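Local coordinates for protein pectinesterase inhibitor (Actinidia chinensis, PDB 1XG2) that inhibits pectin methylesterase by forming a complex with the enzyme, and may take part in regulating fruit ripening, at residues L139-I142 with V143-I146; H4-S7 with E8-K12; I44-A47 with S48-T52; T127-H130 with Q131-K135; S17-L20 with Q21-S25. One frame throughout, in Å; residues are numbered along the deposited sequence. Where two conformers were deposited one is given.

Interaction 1: L139-I142 with V143-I146; sequences LCDI and VLVI
Val143 sets its CG2 branch over the preceding turn, against the carbonyls of Leu139 and Cys140, with CG2 3.8 Å from Leu139 O. It meets Ile42 of helix 34-60 and Ala105 of helix 98-118, where a compact beta-branched side chain suits. Leu144 follows, its N donating to Cys140 O at 2.9 Å. Its side chain crosses that of Asp141 at about a right angle, bringing CD1 to 3.9 Å from Asp141 OD1. Val145 N bonds to Asp141 O, and the same oxygen meets its CG2 at 3.3 Å, because CG2 stands anti to the carbonyl carbon, beside the backbone N. Ile146 N reaches Ile142 O at 3.1 Å, and Ile146 CD1 lies alongside Ile142 CG2 at 4.1 Å, both isoleucines touching Ile9 of helix 4-9. This part of helix 127-149 belongs to the four-helix bundle, and Asp141, Leu144 and Val145 lie where it meets the pectinesterase chain. Three main-chain bonds thus serve the buried carbonyls of Cys140, Asp141 and Ile142 while branched aliphatic groups meet neighbouring helices; Asp141, its OD1 close to the like-charged Asp188 of the pectinesterase chain, probably has part of its charge offset by the bond from Arg14 N to OD2.

Interaction 2: H4-S7 with E8-K12; sequences HLIS and EICPK
Leu5 and Ile9 form the tight, inward part of this turn. The carbonyl oxygen of Leu5 is covered by Ile9 CG1 at 3.3 Å; it accepts from Glu8 N at 3.0 Å and only weakly from Ile9 N. Next to them Ile6 CG2 rests on Cys10 SG at 4.0 Å, apolar carbon against sulfur, and Ile6 O accepts from two donors, Cys10 N at 3.1 Å and Ile9 N. These residues face other helices, with Ile9 on Leu37 and Ile146, and Ile6 on Leu23, so branched apolar side chains suit them. The other side is polar, with His4, Ser7, Pro11 and Lys12 exposed, and its side chains meet loosely: the extended Glu8 chain crosses Leu5 diagonally, OE1 4.1 Å from Leu5 CD2. Ser7 OG donates to His4 O at 2.6 Å; its chi1 of 74° sets the hydroxyl between backbone N and carbonyl carbon, from where it can turn back onto the preceding turn. Pro11 has no N-H to give Ser7 O and lays CG against that oxygen instead, at 3.2 Å, while Lys12 NZ hydrogen-bonds Glu8 O, on a lone pair, at 2.7 Å. Cys10 is disulfide-bonded to Cys19, the link that ties together the N-terminal helical hairpin preceding the four-helix bundle of this inhibitor family.

Interaction 3: I44-A47 with S48-T52; sequences IAQA and SAKQT
Ser48 N and Ile44 O begin a regular run of main-chain bonds, 3.1 Å apart. Ala49 N follows to Ala45 O at 3.0 Å with a nearly straight N-H (167°), Lys50 N to Gln46 O at 2.9 Å, and Gln51 N to the carbonyl of small, exposed Ala47, its O 3.0 Å away. Each donor bonds to the carbonyl four residues back, the repeat of an alpha helix, and this one is the middle of helix 34-60, a long member of the four-helix bundle. Its sides differ in kind. Inward, the small residues Ala45, Ser48 and Ala49 are consistent with close approach of the neighbouring helices: Leu86 and Ile83 of helix 66-95 lie against the two alanines, and Leu139 of helix 127-149 against Ser48. Contacts between aliphatic carbons and carbonyl oxygens occur on both sides. Ser48 CB sits 3.5 Å from Ala45 O, but such contacts are most extensive along Lys50. Lys50 lays its CG 3.3 Å from Gln46 O, because chi1 of -76° keeps the chain beside its own backbone N and leads it back over the previous turn. From there the extended chain crosses that of Gln46 at a slant, Lys50 CE passing 4.2 Å from Gln46 CD. A lysine suits this exposed position, since its aliphatic shaft can lie on the helix while its ammonium end can reach water.

Interaction 4: T127-H130 with Q131-K135; sequences TQLH and QADLK
His130 and Leu134 meet one turn apart, and the histidine side chain can be followed outward to the leucine. Its CB lies 3.2 Å from Gln131 N, the next peptide. CG is held anti to the backbone N by a chi1 of 173°, beside the carbonyl carbon, which leads the ring along the helix to the following turn. CD2 lies by the side-chain amide of Gln131, a doubtful contact because that residue has two conformers. CE1 comes to 3.7 Å from Leu134 CD1, and NE2 stands just as near the same methyl, whereas ND1 has a hydrogen bond with Glu116 of helix 98-118. This is the first part of helix 127-149, the last helix of the four-helix bundle, and its backbone bonds are regular, with Gln131 N reaching Thr127 O at 2.9 Å. A leucine in place of His130 would probably leave the Glu116 carboxylate without this partner, close to the like-charged Asp133. On the buried side, Leu129 CD1 packs 3.9 Å from Asp133 OD1, and Leu129 O accepts from Asp133 N at 2.9 Å. Tyr79 OH satisfies OD1; OD2 lies close to Glu116, and the pair would probably favour a proton on one of them.

Interaction 5: S17-L20 with Q21-S25; sequences SLCL and QALES
Leu20 CD1 lies against the carboxylate of Glu24, 3.7 Å from Glu24 CD, and Leu20 CG is 3.9 Å from Glu24 OE1, so the leucine end touches the flank of the group. A chi1 of -179° carries Leu20 along the helix to meet it. Glu24 also crosses back over the backbone, its CB 3.2 Å from Leu20 O, while Glu24 N donates to that oxygen at 2.8 Å. On the inner side Cys19 SG packs on Leu23 CD1 at 3.8 Å, the sulfur serving as one more apolar surface, and Leu23 N bonds to Cys19 O. Ala22, too small to crowd its neighbours, closes the turn on Leu18 O.

Further out, Cys19 is fixed by its disulfide to Cys10, and Leu23 rests on Ile6 as well as on Cys10, so helix 16-24 is held to helix 4-9 by both a covalent bond and packing, the two forming the N-terminal helical hairpin of the inhibitor. Leu18, at the other end, faces Leu139 of helix 127-149. At Ser25, Ala22 O accepts from the hydroxyl OG at 2.6 Å and from the backbone N, side chain and main chain serving one carbonyl. An alanine at Leu20 would probably bare the aliphatic side of Glu24 and remove apolar cover from Ile6, leaving the carboxylate freer to turn. The chemistry thus divides by side: sulfur and methyl groups inward, where the disulfide fixes one helix to the other, and a carboxylate flanked by leucine on the exposed side.

How the interactions relate
Interaction 1 is wholly buried, whereas interactions 2, 3, 4 and 5 each have one side facing inward and another exposed. Interactions 1 and 4 share helix 127-149: the later part is mostly aliphatic, touches helices 4-9, 16-24, 34-60 and 98-118, and meets the pectinesterase chain through Asp141, Leu144 and Val145, while the earlier part carries polar groups bound to Glu116 and Tyr79. Interaction 3 reaches both through small residues, Leu139 CD1 lying 3.6 Å from Ser48 CB, and Thr52 lying by Ala132. Interactions 2 and 5 belong to the N-terminal hairpin and alone among the five contain the disulfide cysteines; Ile142 and Ile146 then seat that hairpin on the bundle, meeting Cys19 and Ile9.

Interaction 1: L139-I142 with V143-I146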
loop_
_atom_site.group_PDB
_atom_site.type_symbol
_atom_site.label_atom_id
_atom_site.label_comp_id
_atom_site.label_asym_id
_atom_site.label_seq_id
_atom_site.Cartn_x
_atom_site.Cartn_y
_atom_site.Cartn_z
ATOM N N LEU B 139 -5.878 16.371 10.332
ATOM C CA LEU B 139 -7.306 16.170 10.492
ATOM C C LEU B 139 -7.667 14.698 10.469
ATOM O O LEU B 139 -8.514 14.256 11.245
ATOM C CB LEU B 139 -8.081 16.903 9.397
ATOM C CG LEU B 139 -7.996 18.424 9.534
ATOM C CD1 LEU B 139 -8.727 19.122 8.390
ATOM C CD2 LEU B 139 -8.505 18.867 10.892
ATOM N N CYS B 140 -7.026 13.953 9.572
ATOM C CA CYS B 140 -7.269 12.513 9.459
ATOM C C CYS B 140 -6.774 11.800 10.714
ATOM O O CYS B 140 -7.328 10.777 11.131
ATOM C CB CYS B 140 -6.593 11.947 8.223
ATOM S SG CYS B 140 -7.452 12.286 6.664
ATOM N N ASP B 141 -5.735 12.349 11.330
ATOM C CA ASP B 141 -5.216 11.784 12.565
ATOM C C ASP B 141 -6.235 11.881 13.715
ATOM O O ASP B 141 -6.289 10.997 14.565
ATOM C CB ASP B 141 -3.908 12.452 12.942
ATOM C CG ASP B 141 -3.077 11.605 13.860
ATOM O OD1 ASP B 141 -3.032 10.364 13.686
ATOM O OD2 ASP B 141 -2.409 12.095 14.770
ATOM N N ILE B 142 -7.059 12.926 13.731
ATOM C CA ILE B 142 -8.133 13.011 14.714
ATOM C C ILE B 142 -9.061 11.806 14.529
ATOM O O ILE B 142 -9.457 11.153 15.482
ATOM C CB ILE B 142 -8.935 14.339 14.612
ATOM C CG1 ILE B 142 -8.035 15.563 14.790
ATOM C CG2 ILE B 142 -9.976 14.402 15.714
ATOM C CD1 ILE B 142 -8.683 16.855 14.350
ATOM N N VAL B 143 -9.390 11.512 13.281
ATOM C CA VAL B 143 -10.262 10.395 12.981
ATOM C C VAL B 143 -9.620 9.087 13.398
ATOM O O VAL B 143 -10.278 8.240 13.974
ATOM C CB VAL B 143 -10.612 10.326 11.481
ATOM C CG1 VAL B 143 -11.514 9.133 11.202
ATOM C CG2 VAL B 143 -11.277 11.613 11.037
ATOM N N LEU B 144 -8.335 8.930 13.118
ATOM C CA LEU B 144 -7.624 7.707 13.481
ATOM C C LEU B 144 -7.628 7.499 14.998
ATOM O O LEU B 144 -7.852 6.396 15.477
ATOM C CB LEU B 144 -6.182 7.745 12.956
ATOM C CG LEU B 144 -6.034 7.665 11.436
ATOM C CD1 LEU B 144 -4.622 8.014 10.985
ATOM C CD2 LEU B 144 -6.391 6.250 10.946
ATOM N N VAL B 145 -7.398 8.570 15.758
ATOM C CA VAL B 145 -7.344 8.460 17.213
ATOM C C VAL B 145 -8.713 8.025 17.746
ATOM O O VAL B 145 -8.822 7.139 18.600
ATOM C CB VAL B 145 -6.884 9.777 17.857
ATOM C CG1 VAL B 145 -7.156 9.774 19.384
ATOM C CG2 VAL B 145 -5.417 9.992 17.592
ATOM N N ILE B 146 -9.764 8.615 17.213
ATOM C CA ILE B 146 -11.099 8.285 17.657
ATOM C C ILE B 146 -11.395 6.820 17.294
ATOM O O ILE B 146 -11.947 6.078 18.112
ATOM C CB ILE B 146 -12.116 9.277 17.057
ATOM C CG1 ILE B 146 -11.952 10.662 17.695
ATOM C CG2 ILE B 146 -13.538 8.812 17.279
ATOM C CD1 ILE B 146 -12.780 11.734 17.026
#

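Interaction 2: H4-S7 with E8-K12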
loop_
_atom_site.group_PDB
_atom_site.type_symbol
_atom_site.label_atom_id
_atom_site.label_comp_id
_atom_site.label_asym_id
_atom_site.label_seq_id
_atom_site.Cartn_x
_atom_site.Cartn_y
_atom_site.Cartn_z
ATOM N N HIS B 4 -14.916 15.701 28.269
ATOM C CA HIS B 4 -13.758 14.953 28.773
ATOM C C HIS B 4 -13.109 14.109 27.679
ATOM O O HIS B 4 -11.908 13.809 27.748
ATOM C CB HIS B 4 -14.121 14.071 29.992
ATOM C CG HIS B 4 -14.877 12.824 29.649
ATOM N ND1 HIS B 4 -16.133 12.847 29.081
ATOM C CD2 HIS B 4 -14.570 11.516 29.830
ATOM C CE1 HIS B 4 -16.554 11.609 28.907
ATOM N NE2 HIS B 4 -15.626 10.783 29.360
ATOM N N LEU B 5 -13.892 13.733 26.672
ATOM C CA LEU B 5 -13.366 12.933 25.564
ATOM C C LEU B 5 -12.275 13.689 24.795
ATOM O O LEU B 5 -11.346 13.070 24.291
ATOM C CB LEU B 5 -14.483 12.491 24.616
ATOM C CG LEU B 5 -15.517 11.532 25.213
ATOM C CD1 LEU B 5 -16.641 11.248 24.224
ATOM C CD2 LEU B 5 -14.840 10.229 25.674
ATOM N N ILE B 6 -12.388 15.015 24.718
ATOM C CA ILE B 6 -11.375 15.842 24.047
ATOM C C ILE B 6 -10.018 15.663 24.682
ATOM O O ILE B 6 -9.020 15.669 23.978
ATOM C CB ILE B 6 -11.788 17.334 24.017
ATOM C CG1 ILE B 6 -12.916 17.527 23.004
ATOM C CG2 ILE B 6 -10.608 18.250 23.661
ATOM C CD1 ILE B 6 -13.696 18.825 23.189
ATOM N N SER B 7 -9.967 15.485 26.001
ATOM C CA SER B 7 -8.697 15.260 26.691
ATOM C C SER B 7 -8.051 13.914 26.369
ATOM O O SER B 7 -6.849 13.744 26.569
ATOM C CB SER B 7 -8.861 15.411 28.211
ATOM O OG SER B 7 -9.543 14.279 28.723
ATOM N N GLU B 8 -8.839 12.966 25.869
ATOM C CA GLU B 8 -8.293 11.695 25.392
ATOM C C GLU B 8 -7.907 11.689 23.926
ATOM O O GLU B 8 -7.131 10.832 23.495
ATOM C CB GLU B 8 -9.308 10.577 25.608
ATOM C CG GLU B 8 -9.673 10.357 27.061
ATOM C CD GLU B 8 -10.562 9.140 27.221
ATOM O OE1 GLU B 8 -11.591 9.245 27.895
ATOM O OE2 GLU B 8 -10.219 8.093 26.642
ATOM N N ILE B 9 -8.476 12.608 23.152
ATOM C CA ILE B 9 -8.275 12.625 21.707
ATOM C C ILE B 9 -7.116 13.522 21.325
ATOM O O ILE B 9 -6.125 13.063 20.772
ATOM C CB ILE B 9 -9.565 13.078 20.987
ATOM C CG1 ILE B 9 -10.691 12.071 21.224
ATOM C CG2 ILE B 9 -9.328 13.185 19.490
ATOM C CD1 ILE B 9 -12.076 12.623 20.870
ATOM N N CYS B 10 -7.236 14.811 21.632
ATOM C CA CYS B 10 -6.290 15.786 21.110
ATOM C C CYS B 10 -4.816 15.514 21.460
ATOM O O CYS B 10 -3.975 15.591 20.576
ATOM C CB CYS B 10 -6.737 17.213 21.459
ATOM S SG CYS B 10 -8.222 17.588 20.503
ATOM N N PRO B 11 -4.490 15.181 22.706
ATOM C CA PRO B 11 -3.089 14.849 23.058
ATOM C C PRO B 11 -2.452 13.679 22.287
ATOM O O PRO B 11 -1.228 13.630 22.189
ATOM C CB PRO B 11 -3.160 14.504 24.547
ATOM C CG PRO B 11 -4.407 15.134 25.030
ATOM C CD PRO B 11 -5.381 15.142 23.879
ATOM N N LYS B 12 -3.266 12.769 21.758
ATOM C CA LYS B 12 -2.777 11.632 20.969
ATOM C C LYS B 12 -2.596 11.947 19.484
ATOM O O LYS B 12 -2.079 11.109 18.744
ATOM C CB LYS B 12 -3.732 10.439 21.112
ATOM C CG LYS B 12 -3.668 9.723 22.449
ATOM C CD LYS B 12 -4.776 8.664 22.551
ATOM C CE LYS B 12 -4.921 8.121 23.966
ATOM N NZ LYS B 12 -5.642 9.055 24.886
#

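Interaction 3: I44-A47 with S48-T52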
loop_
_atom_site.group_PDB
_atom_site.type_symbol
_atom_site.label_atom_id
_atom_site.label_comp_id
_atom_site.label_asym_id
_atom_site.label_seq_id
_atom_site.Cartn_x
_atom_site.Cartn_y
_atom_site.Cartn_z
ATOM N N ILE B 44 -15.019 17.238 8.798
ATOM C CA ILE B 44 -13.983 18.259 8.736
ATOM C C ILE B 44 -12.857 17.845 7.799
ATOM O O ILE B 44 -12.403 18.645 6.979
ATOM C CB ILE B 44 -13.405 18.527 10.155
ATOM C CG1 ILE B 44 -14.452 19.198 11.053
ATOM C CG2 ILE B 44 -12.173 19.387 10.076
ATOM C CD1 ILE B 44 -14.697 20.642 10.749
ATOM N N ALA B 45 -12.403 16.596 7.931
ATOM C CA ALA B 45 -11.331 16.098 7.096
ATOM C C ALA B 45 -11.735 16.041 5.625
ATOM O O ALA B 45 -10.961 16.448 4.763
ATOM C CB ALA B 45 -10.871 14.740 7.572
ATOM N N GLN B 46 -12.941 15.550 5.335
ATOM C CA GLN B 46 -13.406 15.479 3.954
ATOM C C GLN B 46 -13.559 16.859 3.296
ATOM O O GLN B 46 -13.217 17.044 2.124
ATOM C CB GLN B 46 -14.736 14.727 3.837
ATOM C CG GLN B 46 -14.977 14.270 2.386
ATOM C CD GLN B 46 -16.253 13.481 2.196
ATOM O OE1 GLN B 46 -16.270 12.486 1.457
ATOM N NE2 GLN B 46 -17.320 13.917 2.843
ATOM N N ALA B 47 -14.068 17.822 4.054
ATOM C CA ALA B 47 -14.211 19.197 3.559
ATOM C C ALA B 47 -12.854 19.817 3.205
ATOM O O ALA B 47 -12.733 20.558 2.218
ATOM C CB ALA B 47 -14.953 20.057 4.598
ATOM N N SER B 48 -11.839 19.526 4.014
ATOM C CA SER B 48 -10.484 19.993 3.739
ATOM C C SER B 48 -9.950 19.354 2.459
ATOM O O SER B 48 -9.416 20.048 1.590
ATOM C CB SER B 48 -9.553 19.672 4.911
ATOM O OG SER B 48 -8.251 20.172 4.670
ATOM N N ALA B 49 -10.107 18.036 2.337
ATOM C CA ALA B 49 -9.672 17.331 1.133
ATOM C C ALA B 49 -10.356 17.910 -0.099
ATOM O O ALA B 49 -9.735 18.046 -1.140
ATOM C CB ALA B 49 -9.959 15.818 1.247
ATOM N N LYS B 50 -11.633 18.258 0.024
ATOM C CA LYS B 50 -12.399 18.769 -1.114
ATOM C C LYS B 50 -11.885 20.142 -1.530
ATOM O O LYS B 50 -11.706 20.410 -2.723
ATOM C CB LYS B 50 -13.890 18.818 -0.798
ATOM C CG LYS B 50 -14.558 17.454 -0.831
ATOM C CD LYS B 50 -16.035 17.561 -0.544
ATOM C CE LYS B 50 -16.771 16.265 -0.864
ATOM N NZ LYS B 50 -18.100 16.245 -0.187
ATOM N N GLN B 51 -11.600 20.995 -0.554
ATOM C CA GLN B 51 -11.037 22.306 -0.841
ATOM C C GLN B 51 -9.668 22.184 -1.519
ATOM O O GLN B 51 -9.352 22.927 -2.458
ATOM C CB GLN B 51 -10.922 23.155 0.431
ATOM C CG GLN B 51 -10.157 24.468 0.205
ATOM C CD GLN B 51 -10.140 25.384 1.429
ATOM O OE1 GLN B 51 -11.156 26.020 1.759
ATOM N NE2 GLN B 51 -8.979 25.470 2.091
ATOM N N THR B 52 -8.852 21.247 -1.043
ATOM C CA THR B 52 -7.508 21.080 -1.562
ATOM C C THR B 52 -7.525 20.529 -2.983
ATOM O O THR B 52 -6.688 20.903 -3.797
ATOM C CB THR B 52 -6.670 20.210 -0.609
ATOM O OG1 THR B 52 -6.524 20.899 0.642
ATOM C CG2 THR B 52 -5.249 20.050 -1.108
#

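Interaction 4: T127-H130 with Q131-K135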
loop_
_atom_site.group_PDB
_atom_site.type_symbol
_atom_site.label_atom_id
_atom_site.label_comp_id
_atom_site.label_asym_id
_atom_site.label_seq_id
_atom_site.Cartn_x
_atom_site.Cartn_y
_atom_site.Cartn_z
ATOM N N THR B 127 4.169 26.139 -1.275
ATOM C CA THR B 127 3.875 26.222 0.150
ATOM C C THR B 127 2.408 25.978 0.463
ATOM O O THR B 127 2.102 25.269 1.414
ATOM C CB THR B 127 4.300 27.590 0.698
ATOM O OG1 THR B 127 5.719 27.719 0.559
ATOM C CG2 THR B 127 4.074 27.657 2.203
ATOM N N GLN B 128 1.514 26.556 -0.338
ATOM C CA GLN B 128 0.064 26.390 -0.172
ATOM C C GLN B 128 -0.343 24.910 -0.128
ATOM O O GLN B 128 -1.193 24.500 0.665
ATOM C CB GLN B 128 -0.683 27.064 -1.329
ATOM C CG GLN B 128 -2.191 27.102 -1.138
ATOM C CD GLN B 128 -2.978 27.750 -2.274
ATOM O OE1 GLN B 128 -4.107 28.179 -2.044
ATOM N NE2 GLN B 128 -2.421 27.791 -3.484
ATOM N N LEU B 129 0.240 24.124 -1.021
ATOM C CA LEU B 129 -0.087 22.704 -1.108
ATOM C C LEU B 129 0.589 21.931 0.024
ATOM O O LEU B 129 -0.007 21.021 0.593
ATOM C CB LEU B 129 0.324 22.164 -2.472
ATOM C CG LEU B 129 0.010 20.699 -2.768
ATOM C CD1 LEU B 129 -1.457 20.413 -2.563
ATOM C CD2 LEU B 129 0.441 20.384 -4.198
ATOM N N HIS B 130 1.837 22.265 0.336
ATOM C CA HIS B 130 2.513 21.641 1.468
ATOM C C HIS B 130 1.655 21.808 2.734
ATOM O O HIS B 130 1.413 20.846 3.451
ATOM C CB HIS B 130 3.935 22.194 1.645
ATOM C CG HIS B 130 4.621 21.711 2.883
ATOM N ND1 HIS B 130 4.724 20.375 3.201
ATOM C CD2 HIS B 130 5.229 22.386 3.888
ATOM C CE1 HIS B 130 5.372 20.247 4.346
ATOM N NE2 HIS B 130 5.690 21.451 4.784
ATOM N N GLN B 131 1.128 23.009 2.967
ATOM C CA GLN B 131 0.326 23.251 4.166
ATOM C C GLN B 131 -0.987 22.484 4.137
ATOM O O GLN B 131 -1.428 21.960 5.171
ATOM C CB GLN B 131 0.078 24.749 4.383
ATOM C CG GLN B 131 1.334 25.521 4.814
ATOM C CD GLN B 131 1.879 25.071 6.161
ATOM O OE1 GLN B 131 1.174 25.123 7.171
ATOM N NE2 GLN B 131 3.124 24.616 6.176
ATOM N N ALA B 132 -1.598 22.400 2.960
ATOM C CA ALA B 132 -2.871 21.703 2.789
ATOM C C ALA B 132 -2.716 20.192 3.023
ATOM O O ALA B 132 -3.599 19.584 3.609
ATOM C CB ALA B 132 -3.464 21.999 1.392
ATOM N N ASP B 133 -1.597 19.602 2.576
ATOM C CA ASP B 133 -1.272 18.195 2.845
ATOM C C ASP B 133 -1.137 17.942 4.349
ATOM O O ASP B 133 -1.704 16.989 4.886
ATOM C CB ASP B 133 0.055 17.779 2.180
ATOM C CG ASP B 133 -0.013 17.725 0.644
ATOM O OD1 ASP B 133 -1.119 17.618 0.072
ATOM O OD2 ASP B 133 1.020 17.767 -0.065
ATOM N N LEU B 134 -0.376 18.799 5.029
ATOM C CA LEU B 134 -0.139 18.620 6.462
ATOM C C LEU B 134 -1.434 18.767 7.227
ATOM O O LEU B 134 -1.641 18.096 8.256
ATOM C CB LEU B 134 0.890 19.611 7.013
ATOM C CG LEU B 134 2.336 19.459 6.557
ATOM C CD1 LEU B 134 3.205 20.462 7.313
ATOM C CD2 LEU B 134 2.843 18.041 6.754
ATOM N N LYS B 135 -2.315 19.626 6.725
ATOM C CA LYS B 135 -3.609 19.819 7.354
ATOM C C LYS B 135 -4.497 18.573 7.212
ATOM O O LYS B 135 -5.135 18.160 8.163
ATOM C CB LYS B 135 -4.319 21.038 6.778
ATOM C CG LYS B 135 -5.544 21.436 7.561
ATOM C CD LYS B 135 -6.341 22.494 6.839
ATOM C CE LYS B 135 -6.815 23.624 7.763
ATOM N NZ LYS B 135 -8.177 24.097 7.318
#

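Interaction 5: S17-L20 with Q21-S25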
loop_
_atom_site.group_PDB
_atom_site.type_symbol
_atom_site.label_atom_id
_atom_site.label_comp_id
_atom_site.label_asym_id
_atom_site.label_seq_id
_atom_site.Cartn_x
_atom_site.Cartn_y
_atom_site.Cartn_z
ATOM N N SER B 17 -3.103 21.238 18.874
ATOM C CA SER B 17 -3.683 22.573 18.790
ATOM C C SER B 17 -4.783 22.610 17.738
ATOM O O SER B 17 -5.849 23.173 17.964
ATOM C CB SER B 17 -2.616 23.612 18.459
ATOM O OG SER B 17 -1.685 23.679 19.519
ATOM N N LEU B 18 -4.515 22.000 16.587
ATOM C CA LEU B 18 -5.478 21.967 15.499
ATOM C C LEU B 18 -6.675 21.108 15.872
ATOM O O LEU B 18 -7.812 21.483 15.617
ATOM C CB LEU B 18 -4.845 21.452 14.211
ATOM C CG LEU B 18 -5.823 21.409 13.032
ATOM C CD1 LEU B 18 -6.431 22.790 12.719
ATOM C CD2 LEU B 18 -5.128 20.828 11.792
ATOM N N CYS B 19 -6.410 19.965 16.485
ATOM C CA CYS B 19 -7.465 19.102 16.984
ATOM C C CYS B 19 -8.436 19.863 17.887
ATOM O O CYS B 19 -9.647 19.800 17.684
ATOM C CB CYS B 19 -6.854 17.909 17.728
ATOM S SG CYS B 19 -8.055 16.802 18.505
ATOM N N LEU B 20 -7.901 20.596 18.865
ATOM C CA LEU B 20 -8.729 21.388 19.775
ATOM C C LEU B 20 -9.565 22.419 19.028
ATOM O O LEU B 20 -10.750 22.533 19.248
ATOM C CB LEU B 20 -7.862 22.078 20.839
ATOM C CG LEU B 20 -8.642 22.911 21.866
ATOM C CD1 LEU B 20 -9.607 22.025 22.649
ATOM C CD2 LEU B 20 -7.685 23.658 22.802
ATOM N N GLN B 21 -8.935 23.156 18.132
ATOM C CA GLN B 21 -9.614 24.165 17.341
ATOM C C GLN B 21 -10.772 23.542 16.549
ATOM O O GLN B 21 -11.874 24.089 16.516
ATOM C CB GLN B 21 -8.590 24.818 16.421
ATOM C CG GLN B 21 -9.063 25.940 15.548
ATOM C CD GLN B 21 -7.904 26.457 14.690
ATOM O OE1 GLN B 21 -8.029 26.586 13.462
ATOM N NE2 GLN B 21 -6.755 26.683 15.331
ATOM N N ALA B 22 -10.532 22.369 15.973
ATOM C CA ALA B 22 -11.532 21.687 15.159
ATOM C C ALA B 22 -12.707 21.201 16.003
ATOM O O ALA B 22 -13.857 21.423 15.643
ATOM C CB ALA B 22 -10.900 20.514 14.399
ATOM N N LEU B 23 -12.422 20.539 17.121
ATOM C CA LEU B 23 -13.466 20.013 17.989
ATOM C C LEU B 23 -14.248 21.136 18.698
ATOM O O LEU B 23 -15.458 21.039 18.874
ATOM C CB LEU B 23 -12.865 19.010 19.003
ATOM C CG LEU B 23 -12.297 17.722 18.365
ATOM C CD1 LEU B 23 -11.778 16.683 19.397
ATOM C CD2 LEU B 23 -13.309 17.069 17.450
ATOM N N GLU B 24 -13.563 22.213 19.064
ATOM C CA GLU B 24 -14.218 23.362 19.704
ATOM C C GLU B 24 -15.075 24.160 18.715
ATOM O O GLU B 24 -15.877 24.995 19.135
ATOM C CB GLU B 24 -13.189 24.294 20.359
ATOM C CG GLU B 24 -12.855 23.953 21.809
ATOM C CD GLU B 24 -11.904 24.967 22.439
ATOM O OE1 GLU B 24 -11.274 25.754 21.682
ATOM O OE2 GLU B 24 -11.773 24.969 23.686
ATOM N N SER B 25 -14.921 23.917 17.411
ATOM C CA SER B 25 -15.734 24.603 16.406
ATOM C C SER B 25 -17.159 24.025 16.322
ATOM O O SER B 25 -18.010 24.572 15.634
ATOM C CB SER B 25 -15.048 24.584 15.034
ATOM O OG SER B 25 -15.171 23.320 14.406
#